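Local coordinates for protein phosphoglycerol transferase GacH (Streptococcus pyogenes MGAS5005, PDB 6DGM) that probably transfers glycerol phosphate onto the rhamnose polysaccharide of the group A streptococcal cell wall, through a metal-dependent, sulfatase-like domain of a membrane protein, at residues N134-H139 with Q199-I204; E4-Y9 with L358-Y363; E218-E223 with Y238-S243; N34-Q39 with E320-K325. All coordinates share one frame; numbering follows the deposited sequence.

Interaction 1. Residues N134-H139 with Q199-I204. With 1GP (sn-glycerol-1-phosphate), chain D.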
# COMPACT_ATOMS: atom_id res chain seq x y z
N ASN A 134 -10.68 1.83 -16.98
CA ASN A 134 -11.14 1.51 -15.63
C ASN A 134 -10.05 1.64 -14.58
O ASN A 134 -10.20 1.12 -13.47
CB ASN A 134 -11.75 0.11 -15.62
CG ASN A 134 -13.05 0.04 -16.37
OD1 ASN A 134 -13.83 1.00 -16.39
ND2 ASN A 134 -13.29 -1.09 -17.02
N ARG A 135 -8.95 2.31 -14.93
CA ARG A 135 -7.86 2.57 -13.99
C ARG A 135 -7.95 4.03 -13.56
O ARG A 135 -7.86 4.93 -14.39
CB ARG A 135 -6.50 2.35 -14.65
CG ARG A 135 -6.25 0.94 -15.15
CD ARG A 135 -4.95 0.89 -15.97
NE ARG A 135 -4.90 -0.36 -16.71
CZ ARG A 135 -4.17 -0.57 -17.79
NH1 ARG A 135 -3.39 0.40 -18.25
NH2 ARG A 135 -4.22 -1.75 -18.41
N ILE A 136 -8.11 4.26 -12.26
CA ILE A 136 -8.37 5.59 -11.73
C ILE A 136 -7.42 5.87 -10.58
O ILE A 136 -7.34 5.08 -9.64
CB ILE A 136 -9.83 5.72 -11.25
CG1 ILE A 136 -10.80 5.46 -12.40
CG2 ILE A 136 -10.05 7.09 -10.56
CD1 ILE A 136 -12.28 5.35 -11.98
N ALA A 137 -6.71 7.01 -10.64
CA ALA A 137 -5.90 7.50 -9.54
C ALA A 137 -6.53 8.74 -8.93
O ALA A 137 -7.21 9.49 -9.62
CB ALA A 137 -4.46 7.83 -10.01
N MET A 138 -6.29 8.95 -7.64
CA MET A 138 -6.87 10.08 -6.92
C MET A 138 -5.92 10.56 -5.84
O MET A 138 -5.46 9.75 -5.02
CB MET A 138 -8.17 9.64 -6.23
CG MET A 138 -9.18 9.08 -7.20
SD MET A 138 -10.67 8.43 -6.38
CE MET A 138 -11.13 9.77 -5.41
N HIS A 139 -5.67 11.87 -5.80
CA HIS A 139 -4.83 12.46 -4.75
C HIS A 139 -5.12 13.95 -4.61
O HIS A 139 -4.95 14.69 -5.58
CB HIS A 139 -3.36 12.28 -5.09
CG HIS A 139 -2.43 12.93 -4.10
ND1 HIS A 139 -2.45 12.63 -2.75
CD2 HIS A 139 -1.42 13.81 -4.27
CE1 HIS A 139 -1.50 13.32 -2.14
NE2 HIS A 139 -0.87 14.05 -3.04
N GLN A 199 -12.91 -2.22 -11.83
CA GLN A 199 -12.09 -1.03 -11.76
C GLN A 199 -10.95 -1.20 -10.77
O GLN A 199 -11.04 -1.95 -9.79
CB GLN A 199 -12.94 0.17 -11.33
CG GLN A 199 -14.06 0.51 -12.29
CD GLN A 199 -15.05 1.48 -11.67
OE1 GLN A 199 -15.70 1.15 -10.68
NE2 GLN A 199 -15.12 2.68 -12.22
N PHE A 200 -9.85 -0.50 -11.04
CA PHE A 200 -8.73 -0.41 -10.11
C PHE A 200 -8.53 1.05 -9.73
O PHE A 200 -8.33 1.91 -10.61
CB PHE A 200 -7.43 -0.97 -10.69
CG PHE A 200 -6.28 -0.79 -9.74
CD1 PHE A 200 -6.14 -1.65 -8.67
CD2 PHE A 200 -5.40 0.26 -9.89
CE1 PHE A 200 -5.12 -1.48 -7.77
CE2 PHE A 200 -4.37 0.44 -8.98
CZ PHE A 200 -4.24 -0.44 -7.92
N PHE A 201 -8.59 1.33 -8.44
CA PHE A 201 -8.37 2.66 -7.91
C PHE A 201 -7.07 2.69 -7.12
O PHE A 201 -6.84 1.81 -6.28
CB PHE A 201 -9.48 3.03 -6.92
CG PHE A 201 -10.83 3.31 -7.55
CD1 PHE A 201 -11.68 2.27 -7.90
CD2 PHE A 201 -11.25 4.61 -7.73
CE1 PHE A 201 -12.93 2.53 -8.45
CE2 PHE A 201 -12.49 4.88 -8.26
CZ PHE A 201 -13.34 3.83 -8.63
N SER A 202 -6.24 3.69 -7.38
CA SER A 202 -5.07 3.98 -6.56
C SER A 202 -5.30 5.33 -5.91
O SER A 202 -5.30 6.36 -6.60
CB SER A 202 -3.79 4.01 -7.38
OG SER A 202 -2.68 4.26 -6.50
N VAL A 203 -5.49 5.34 -4.60
CA VAL A 203 -5.90 6.53 -3.87
C VAL A 203 -4.83 6.89 -2.85
O VAL A 203 -4.31 6.01 -2.14
CB VAL A 203 -7.25 6.27 -3.17
CG1 VAL A 203 -7.71 7.50 -2.43
CG2 VAL A 203 -8.31 5.83 -4.18
N ILE A 204 -4.52 8.18 -2.77
CA ILE A 204 -3.55 8.70 -1.81
C ILE A 204 -4.21 9.88 -1.09
O ILE A 204 -4.42 10.94 -1.70
CB ILE A 204 -2.26 9.15 -2.50
CG1 ILE A 204 -1.63 8.03 -3.34
CG2 ILE A 204 -1.23 9.63 -1.47
CD1 ILE A 204 -2.05 8.07 -4.82
C3 1GP D . 1.81 14.95 -1.24
O3 1GP D . 1.79 12.52 -1.14
C2 1GP D . 2.58 13.70 -0.91
O2 1GP D . 1.56 15.10 -2.63
C1 1GP D . 3.06 13.72 0.54
O1P 1GP D . 4.04 12.70 0.76
O2P 1GP D . 4.06 12.17 3.36
O3P 1GP D . 6.15 11.92 1.78
O4P 1GP D . 5.24 14.22 2.40
P 1GP D . 4.88 12.72 2.14
O HOH W 1 -14.23 3.37 -14.96
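His139 carries its ring anti to the backbone N (chi1 177°), and its second torsion turns the ring so that ND1 reaches the backbone of Ile204 while NE2 faces the bound sn-glycerol-1-phosphate. The ND1-H bond to Ile204 O is 2.8 Å and nearly straight at 172°; the oxygen lies in the ring plane, although the imidazole itself approaches from above the carbonyl plane. Across the ring, NE2 is 2.7 Å from O2 of the ligand, a hydrogen bond in which either group could be the donor. Held at both nitrogens, the ring has its rotation fixed. Ile204 CG2 also leans against ND1.

These groups sit at the C-terminal ends of two parallel neighbours, 135-139 and 200-204, in the mixed central sheet of the alkaline phosphatase-like fold. Their directions differ by 11°, and backbone bonds alternate between them, among them Ile136 N to Phe200 O and Ser202 N to Ile136 O.

On the sheet face bearing Ile136, Phe201 and Met138, the Ile136 and Phe201 side chains run side by side, CD1 lying 3.8 Å from CE2. Met138 brings SD to the edge of the Phe201 ring, 5.3 Å from its centroid, in a Met-aromatic contact. At the other end, a water links Asn134 OD1 to Gln199 NE2; NE2 also donates to Leu192 O, Gln199 OE1 accepts from Asn194 N, and Asn134 ND2 binds Glu197.

Interaction 2. Residues E4-Y9 with L358-Y363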
# COMPACT_ATOMS: atom_id res chain seq x y z
N GLU A 4 22.03 -3.41 -6.92
CA GLU A 4 23.15 -4.34 -7.10
C GLU A 4 22.73 -5.50 -7.98
O GLU A 4 21.64 -6.06 -7.83
CB GLU A 4 23.56 -4.87 -5.73
CG GLU A 4 24.75 -5.81 -5.76
CD GLU A 4 25.19 -6.24 -4.37
OE1 GLU A 4 24.35 -6.23 -3.44
OE2 GLU A 4 26.38 -6.58 -4.19
N LYS A 5 23.61 -5.88 -8.90
CA LYS A 5 23.36 -7.03 -9.77
C LYS A 5 23.57 -8.30 -8.96
O LYS A 5 24.66 -8.48 -8.40
CB LYS A 5 24.32 -7.02 -10.96
CG LYS A 5 24.22 -8.26 -11.85
CD LYS A 5 25.44 -8.43 -12.74
CE LYS A 5 25.43 -7.49 -13.92
NZ LYS A 5 26.65 -7.70 -14.78
N PRO A 6 22.59 -9.20 -8.86
CA PRO A 6 22.84 -10.47 -8.18
C PRO A 6 24.01 -11.21 -8.81
O PRO A 6 24.20 -11.18 -10.03
CB PRO A 6 21.52 -11.24 -8.36
CG PRO A 6 20.50 -10.17 -8.56
CD PRO A 6 21.19 -9.09 -9.33
N THR A 7 24.80 -11.87 -7.97
CA THR A 7 26.00 -12.52 -8.47
C THR A 7 25.68 -13.63 -9.47
O THR A 7 26.51 -13.93 -10.33
CB THR A 7 26.85 -13.05 -7.32
OG1 THR A 7 26.09 -13.97 -6.53
CG2 THR A 7 27.32 -11.91 -6.44
N ASN A 8 24.49 -14.22 -9.39
CA ASN A 8 24.10 -15.29 -10.30
C ASN A 8 23.16 -14.82 -11.41
O ASN A 8 22.56 -15.65 -12.10
CB ASN A 8 23.46 -16.44 -9.52
CG ASN A 8 22.18 -16.03 -8.81
OD1 ASN A 8 21.95 -14.85 -8.54
ND2 ASN A 8 21.34 -17.02 -8.51
N TYR A 9 23.02 -13.51 -11.60
CA TYR A 9 22.18 -13.00 -12.68
C TYR A 9 22.73 -13.41 -14.04
O TYR A 9 23.91 -13.23 -14.34
CB TYR A 9 22.09 -11.48 -12.59
CG TYR A 9 21.21 -10.86 -13.65
CD1 TYR A 9 19.82 -10.95 -13.58
CD2 TYR A 9 21.76 -10.18 -14.72
CE1 TYR A 9 19.02 -10.39 -14.55
CE2 TYR A 9 20.98 -9.60 -15.69
CZ TYR A 9 19.60 -9.70 -15.60
OH TYR A 9 18.83 -9.10 -16.57
N LEU A 358 13.72 -13.34 -6.16
CA LEU A 358 13.11 -12.02 -6.32
C LEU A 358 14.11 -11.00 -6.84
O LEU A 358 13.78 -10.22 -7.74
CB LEU A 358 12.50 -11.58 -5.00
CG LEU A 358 11.89 -10.18 -5.01
CD1 LEU A 358 10.75 -10.10 -6.01
CD2 LEU A 358 11.40 -9.78 -3.62
N LYS A 359 15.33 -10.98 -6.29
CA LYS A 359 16.30 -9.97 -6.70
C LYS A 359 16.66 -10.10 -8.18
O LYS A 359 16.83 -9.10 -8.88
CB LYS A 359 17.56 -10.06 -5.84
CG LYS A 359 17.38 -9.59 -4.40
CD LYS A 359 18.55 -9.93 -3.51
CE LYS A 359 18.29 -9.45 -2.09
NZ LYS A 359 19.35 -9.85 -1.14
N ASN A 360 16.77 -11.33 -8.68
CA ASN A 360 17.06 -11.52 -10.09
C ASN A 360 15.93 -10.97 -10.97
O ASN A 360 16.19 -10.30 -11.98
CB ASN A 360 17.36 -12.98 -10.40
CG ASN A 360 18.82 -13.33 -10.17
OD1 ASN A 360 19.69 -12.86 -10.89
ND2 ASN A 360 19.09 -14.12 -9.13
N ILE A 361 14.67 -11.22 -10.58
CA ILE A 361 13.54 -10.67 -11.32
C ILE A 361 13.53 -9.15 -11.24
O ILE A 361 13.34 -8.44 -12.24
CB ILE A 361 12.22 -11.27 -10.78
CG1 ILE A 361 12.17 -12.78 -11.01
CG2 ILE A 361 11.00 -10.54 -11.39
CD1 ILE A 361 12.24 -13.22 -12.47
N GLN A 362 13.72 -8.63 -10.03
CA GLN A 362 13.68 -7.20 -9.78
C GLN A 362 14.77 -6.47 -10.53
O GLN A 362 14.54 -5.39 -11.10
CB GLN A 362 13.84 -7.01 -8.27
CG GLN A 362 13.74 -5.58 -7.75
CD GLN A 362 13.52 -5.54 -6.25
OE1 GLN A 362 13.41 -6.58 -5.59
NE2 GLN A 362 13.48 -4.33 -5.69
N TYR A 363 15.97 -7.05 -10.56
CA TYR A 363 17.04 -6.47 -11.37
C TYR A 363 16.69 -6.54 -12.85
O TYR A 363 16.83 -5.55 -13.58
CB TYR A 363 18.35 -7.20 -11.06
CG TYR A 363 19.55 -6.60 -11.75
CD1 TYR A 363 20.21 -5.51 -11.21
CD2 TYR A 363 20.02 -7.12 -12.94
CE1 TYR A 363 21.30 -4.96 -11.83
CE2 TYR A 363 21.10 -6.58 -13.57
CZ TYR A 363 21.74 -5.50 -13.02
OH TYR A 363 22.83 -4.97 -13.67
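A type I beta turn, Pro6 to Tyr9, just ahead of helix 11-29 packs against the last helix, 349-365, with Tyr9 and Tyr363 forming a T-shaped pair between them. The edge of Tyr363 points at the face of Tyr9: the planes stand at 74°, the centroids are 4.8 Å apart, and Tyr363 CD2 lies over the centre of the Tyr9 ring. Lys5 covers a face of Tyr363, its CA making a CH-pi contact 3.9 Å from the centroid, while CB and CG continue past CZ. Pro6 CD closes on Tyr363 CB at 3.8 Å.

Asn360 supplies the polar part. Its ND2 donates to Asn8 OD1 over 3.0 Å, straight at 179°; the acceptor lies in the Asn360 amide plane, whereas the donor stands above the plane of the Asn8 carbonyl. The same ND2 also bonds Asn356 O, within the helix, and Asn8 ND2 reaches Asn356 OD1, so two helix asparagines grip one turn side chain. Asn360 OD1 sits at the edge of the Tyr9 ring, whose plane is nearly coplanar with the amide, and comes 3.2 Å from Tyr9 CB.

Tyr9 CG is anti to the backbone N (chi1 -179°), which lays the ring across Tyr363, and its OH bonds Asp364 and Lys369 N beyond. The arrangement is that of an N-terminal segment docked by a beta turn and a T-shaped tyrosine pair onto the last helix.

Interaction 3. Residues E218-E223 with Y238-S243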
# COMPACT_ATOMS: atom_id res chain seq x y z
N GLU A 218 -12.93 18.09 21.47
CA GLU A 218 -12.05 18.60 22.52
C GLU A 218 -11.80 17.57 23.60
O GLU A 218 -10.78 17.65 24.29
CB GLU A 218 -12.62 19.89 23.12
CG GLU A 218 -13.93 19.72 23.82
CD GLU A 218 -14.45 21.07 24.32
OE1 GLU A 218 -15.68 21.23 24.46
OE2 GLU A 218 -13.60 21.96 24.55
N GLU A 219 -12.71 16.61 23.76
CA GLU A 219 -12.51 15.57 24.77
C GLU A 219 -11.35 14.64 24.42
O GLU A 219 -10.85 13.94 25.31
CB GLU A 219 -13.80 14.76 24.96
CG GLU A 219 -14.33 14.08 23.71
CD GLU A 219 -15.33 14.95 22.92
OE1 GLU A 219 -15.25 16.20 22.99
OE2 GLU A 219 -16.19 14.36 22.22
N ILE A 220 -10.92 14.62 23.17
CA ILE A 220 -9.76 13.81 22.79
C ILE A 220 -8.51 14.60 23.11
O ILE A 220 -8.27 15.66 22.52
CB ILE A 220 -9.81 13.41 21.31
CG1 ILE A 220 -10.98 12.47 21.05
CG2 ILE A 220 -8.49 12.76 20.89
CD1 ILE A 220 -11.17 12.19 19.60
N VAL A 221 -7.72 14.10 24.05
CA VAL A 221 -6.47 14.74 24.44
C VAL A 221 -5.42 13.64 24.54
O VAL A 221 -5.72 12.51 24.93
CB VAL A 221 -6.57 15.53 25.76
CG1 VAL A 221 -7.59 16.65 25.62
CG2 VAL A 221 -6.92 14.63 26.89
N ALA A 222 -4.19 13.98 24.19
CA ALA A 222 -3.12 12.99 24.15
C ALA A 222 -1.86 13.63 24.71
O ALA A 222 -1.66 14.85 24.63
CB ALA A 222 -2.87 12.47 22.74
N GLU A 223 -1.04 12.80 25.33
CA GLU A 223 0.24 13.28 25.84
C GLU A 223 1.23 12.13 25.74
O GLU A 223 0.85 10.96 25.66
CB GLU A 223 0.14 13.79 27.27
CG GLU A 223 -0.31 12.74 28.26
CD GLU A 223 -0.47 13.31 29.66
OE1 GLU A 223 -0.71 14.53 29.78
OE2 GLU A 223 -0.35 12.53 30.63
N TYR A 238 -3.43 15.47 15.84
CA TYR A 238 -3.41 14.28 14.99
C TYR A 238 -4.44 13.25 15.44
O TYR A 238 -5.14 12.66 14.61
CB TYR A 238 -2.01 13.69 15.01
CG TYR A 238 -1.89 12.33 14.37
CD1 TYR A 238 -1.81 12.21 13.00
CD2 TYR A 238 -1.84 11.18 15.15
CE1 TYR A 238 -1.70 10.95 12.41
CE2 TYR A 238 -1.72 9.93 14.58
CZ TYR A 238 -1.66 9.83 13.21
OH TYR A 238 -1.55 8.58 12.63
N ALA A 239 -4.53 12.99 16.76
CA ALA A 239 -5.48 12.01 17.25
C ALA A 239 -6.92 12.43 16.95
O ALA A 239 -7.76 11.59 16.60
CB ALA A 239 -5.31 11.77 18.75
N ARG A 240 -7.22 13.72 17.09
CA ARG A 240 -8.53 14.23 16.74
C ARG A 240 -8.82 13.99 15.26
O ARG A 240 -9.91 13.54 14.90
CB ARG A 240 -8.63 15.72 17.08
CG ARG A 240 -8.69 15.97 18.57
CD ARG A 240 -8.43 17.42 18.89
NE ARG A 240 -8.58 17.64 20.32
CZ ARG A 240 -8.22 18.74 20.96
NH1 ARG A 240 -7.68 19.75 20.29
NH2 ARG A 240 -8.40 18.82 22.27
N LEU A 241 -7.85 14.29 14.39
CA LEU A 241 -8.03 14.06 12.97
C LEU A 241 -8.23 12.58 12.66
O LEU A 241 -9.07 12.22 11.83
CB LEU A 241 -6.84 14.64 12.20
CG LEU A 241 -6.80 16.17 12.18
CD1 LEU A 241 -5.47 16.65 11.63
CD2 LEU A 241 -7.91 16.75 11.34
N LEU A 242 -7.51 11.70 13.36
CA LEU A 242 -7.72 10.27 13.16
C LEU A 242 -9.15 9.87 13.48
O LEU A 242 -9.72 8.97 12.83
CB LEU A 242 -6.78 9.43 14.02
CG LEU A 242 -5.34 9.25 13.56
CD1 LEU A 242 -4.69 8.16 14.42
CD2 LEU A 242 -5.20 8.89 12.09
N SER A 243 -9.74 10.49 14.51
CA SER A 243 -11.10 10.12 14.90
C SER A 243 -12.09 10.36 13.76
O SER A 243 -13.06 9.60 13.62
CB SER A 243 -11.51 10.87 16.18
OG SER A 243 -11.96 12.19 15.89
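The chain at 218-221 runs as an irregular loop past the side of helix 229-257, Ile220 and Arg240 having the nearest CA atoms, 6.2 Å apart, before it enters the short strand 222-224. Arg240 reaches out from the helix to this loop, extended from CG to NE, and passes the oppositely directed Ile220 side chain. NE donates to Ile220 O at 3.0 Å, in the carbonyl plane, although the oxygen is tilted 28° from the guanidinium plane and the N-H...O angle is a bent 134°. NH2 adds only weak bonds, to Ile220 O at 3.2 Å and to Glu218 O. Several loop carbonyls thus converge on one guanidinium, for NH1 bonds Ser214 O as well.

The contact ties the loop leading into the two-stranded antiparallel sheet (58-60 with 222-224) to the long helix that follows it, within the sulfatase-family region and far from the metal and ligand sites.

Beneath the polar grip, Ile220 lies toward the helix. Its CG2 meets Ala239 CB at 4.0 Å, its CB rests on Arg240 CG, and CD1 reaches Ser243 CB at 3.7 Å. Ser243 OG, placed between the backbone N and carbonyl carbon by a chi1 of 82°, turns back to donate to Arg240 O at 2.6 Å, on a lone pair of that carbonyl.

Interaction 4. Residues N34-Q39 with E320-K325. With CA (calcium ion), chain E.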
# COMPACT_ATOMS: atom_id res chain seq x y z
N ASN A 34 -11.10 -17.82 -8.11
CA ASN A 34 -11.56 -16.55 -8.64
C ASN A 34 -10.54 -15.93 -9.58
O ASN A 34 -9.38 -16.37 -9.66
CB ASN A 34 -11.88 -15.59 -7.49
CG ASN A 34 -13.00 -16.09 -6.60
OD1 ASN A 34 -13.91 -16.78 -7.07
ND2 ASN A 34 -12.94 -15.77 -5.31
N ASN A 35 -10.99 -14.91 -10.30
CA ASN A 35 -10.17 -14.14 -11.22
C ASN A 35 -10.04 -12.72 -10.69
O ASN A 35 -11.05 -12.08 -10.36
CB ASN A 35 -10.84 -14.05 -12.59
CG ASN A 35 -11.16 -15.40 -13.17
OD1 ASN A 35 -10.31 -16.28 -13.22
ND2 ASN A 35 -12.41 -15.58 -13.59
N ILE A 36 -8.81 -12.21 -10.64
CA ILE A 36 -8.58 -10.87 -10.10
C ILE A 36 -9.37 -9.82 -10.89
O ILE A 36 -9.92 -8.88 -10.31
CB ILE A 36 -7.08 -10.57 -10.07
CG1 ILE A 36 -6.79 -9.33 -9.22
CG2 ILE A 36 -6.54 -10.40 -11.48
CD1 ILE A 36 -7.20 -9.50 -7.77
N ALA A 37 -9.47 -10.01 -12.21
CA ALA A 37 -10.16 -9.06 -13.08
C ALA A 37 -11.67 -9.07 -12.89
O ALA A 37 -12.35 -8.23 -13.49
CB ALA A 37 -9.83 -9.36 -14.54
N ASP A 38 -12.21 -9.98 -12.08
CA ASP A 38 -13.62 -9.95 -11.70
C ASP A 38 -13.88 -9.12 -10.45
O ASP A 38 -15.03 -8.95 -10.05
CB ASP A 38 -14.15 -11.37 -11.44
CG ASP A 38 -14.20 -12.22 -12.68
OD1 ASP A 38 -14.31 -11.68 -13.80
OD2 ASP A 38 -14.15 -13.45 -12.52
N GLN A 39 -12.83 -8.61 -9.82
CA GLN A 39 -12.95 -7.82 -8.60
C GLN A 39 -12.60 -6.38 -8.93
O GLN A 39 -11.63 -6.10 -9.64
CB GLN A 39 -11.91 -8.26 -7.55
CG GLN A 39 -11.41 -9.68 -7.63
CD GLN A 39 -12.38 -10.66 -7.03
OE1 GLN A 39 -13.05 -10.37 -6.04
NE2 GLN A 39 -12.45 -11.85 -7.62
N GLU A 320 -4.41 -13.68 -2.47
CA GLU A 320 -4.76 -14.74 -1.52
C GLU A 320 -6.11 -14.46 -0.86
O GLU A 320 -6.95 -15.36 -0.74
CB GLU A 320 -3.67 -14.88 -0.46
CG GLU A 320 -3.92 -16.03 0.49
CD GLU A 320 -3.02 -16.00 1.69
OE1 GLU A 320 -2.79 -14.90 2.25
OE2 GLU A 320 -2.54 -17.08 2.07
N HIS A 321 -6.32 -13.22 -0.42
CA HIS A 321 -7.55 -12.88 0.29
C HIS A 321 -8.77 -13.11 -0.60
O HIS A 321 -9.79 -13.63 -0.14
CB HIS A 321 -7.51 -11.43 0.80
CG HIS A 321 -8.72 -11.04 1.56
ND1 HIS A 321 -8.92 -11.40 2.87
CD2 HIS A 321 -9.83 -10.35 1.18
CE1 HIS A 321 -10.10 -10.95 3.28
NE2 HIS A 321 -10.67 -10.31 2.27
N THR A 322 -8.68 -12.73 -1.87
CA THR A 322 -9.77 -12.90 -2.81
C THR A 322 -9.78 -14.26 -3.50
O THR A 322 -10.64 -14.48 -4.36
CB THR A 322 -9.73 -11.80 -3.87
OG1 THR A 322 -8.52 -11.91 -4.64
CG2 THR A 322 -9.81 -10.43 -3.23
N ASP A 323 -8.84 -15.15 -3.17
CA ASP A 323 -8.77 -16.49 -3.77
C ASP A 323 -8.64 -16.43 -5.29
O ASP A 323 -9.24 -17.22 -6.03
CB ASP A 323 -9.95 -17.36 -3.35
CG ASP A 323 -9.63 -18.84 -3.38
OD1 ASP A 323 -8.52 -19.22 -2.94
OD2 ASP A 323 -10.50 -19.62 -3.83
N SER A 324 -7.83 -15.48 -5.77
CA SER A 324 -7.65 -15.26 -7.20
C SER A 324 -6.42 -15.99 -7.74
O SER A 324 -5.40 -16.10 -7.06
CB SER A 324 -7.50 -13.76 -7.48
OG SER A 324 -8.71 -13.11 -7.18
N LYS A 325 -6.54 -16.49 -8.96
CA LYS A 325 -5.45 -17.18 -9.62
C LYS A 325 -4.29 -16.23 -9.89
O LYS A 325 -4.47 -15.04 -10.17
CB LYS A 325 -5.95 -17.78 -10.93
CG LYS A 325 -6.98 -18.89 -10.73
CD LYS A 325 -7.58 -19.31 -12.06
CE LYS A 325 -8.82 -20.20 -11.87
NZ LYS A 325 -8.47 -21.48 -11.22
CA CA E . -8.72 -21.46 -2.08
O HOH W 2 -6.83 -14.08 -11.29
O HOH W 3 -10.60 -22.41 -3.36
O HOH W 4 -6.04 -21.39 -2.07
O HOH W 5 -8.78 -23.85 -0.77
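The flat amide of Asn34 and the carboxylate of Asp323 stand almost perpendicular, their planes 87° apart. At the edge of the amide, ND2 points at Thr322 O, which lies in the amide plane at 2.8 Å with a nearly straight N-H...O of 170°. The Asp323 carboxylate faces elsewhere: OD1 binds the calcium ion at 2.4 Å, while OD2 takes a hydrogen bond from a calcium-bound water and another from Lys33 N. The backbone O of Asp31, that water and two further waters complete the ligands found.

Asn34 is also held by its backbone, N donating to Asp323 O and O accepting from Lys325 N, both at 2.9 Å. This single backbone bridge follows a Schellman motif: helix 314-321 ends here, and Asp323, with positive phi (57°), is the first residue to leave helical geometry. The loop between helix 11-29 and strand 40-46 is thereby fastened to the helix end that presents the calcium ligand.

Within the loop, the flat Gln39 amide keeps Asn35 O in its plane, NE2 donating over 3.1 Å; Asp38 N reaches the same oxygen from the opposite face of the Asn35 carbonyl plane. Ser324 OG donates to Thr322 OG1 at 2.8 Å, with Ile36 CD1 lying 4.0 Å from that Ser324 hydroxyl. A water accepts from Ile36 N and donates to Lys325 O, bridging the two segments.

Interaction 1 alone of the four reaches the glycerol phosphate pocket: His139 holds the ligand, and the Ile204 side chain lies about 7 Å from the manganese ion. Interaction 4 comes close to interaction 1, with nearest atoms about 4 Å apart and centres about 18 Å apart, and it contributes Asp323 to the separate calcium site. Since 34-39 leads into strand 40-46, the neighbour of 200-204, the two are joined through the central sheet. Interactions 2 and 3 are remote from both metal sites and the ligand pocket; their centres, about 46 Å apart, lie on opposite sides of the chain's centre. Interaction 2 brings together sequence ends that enclose the other three.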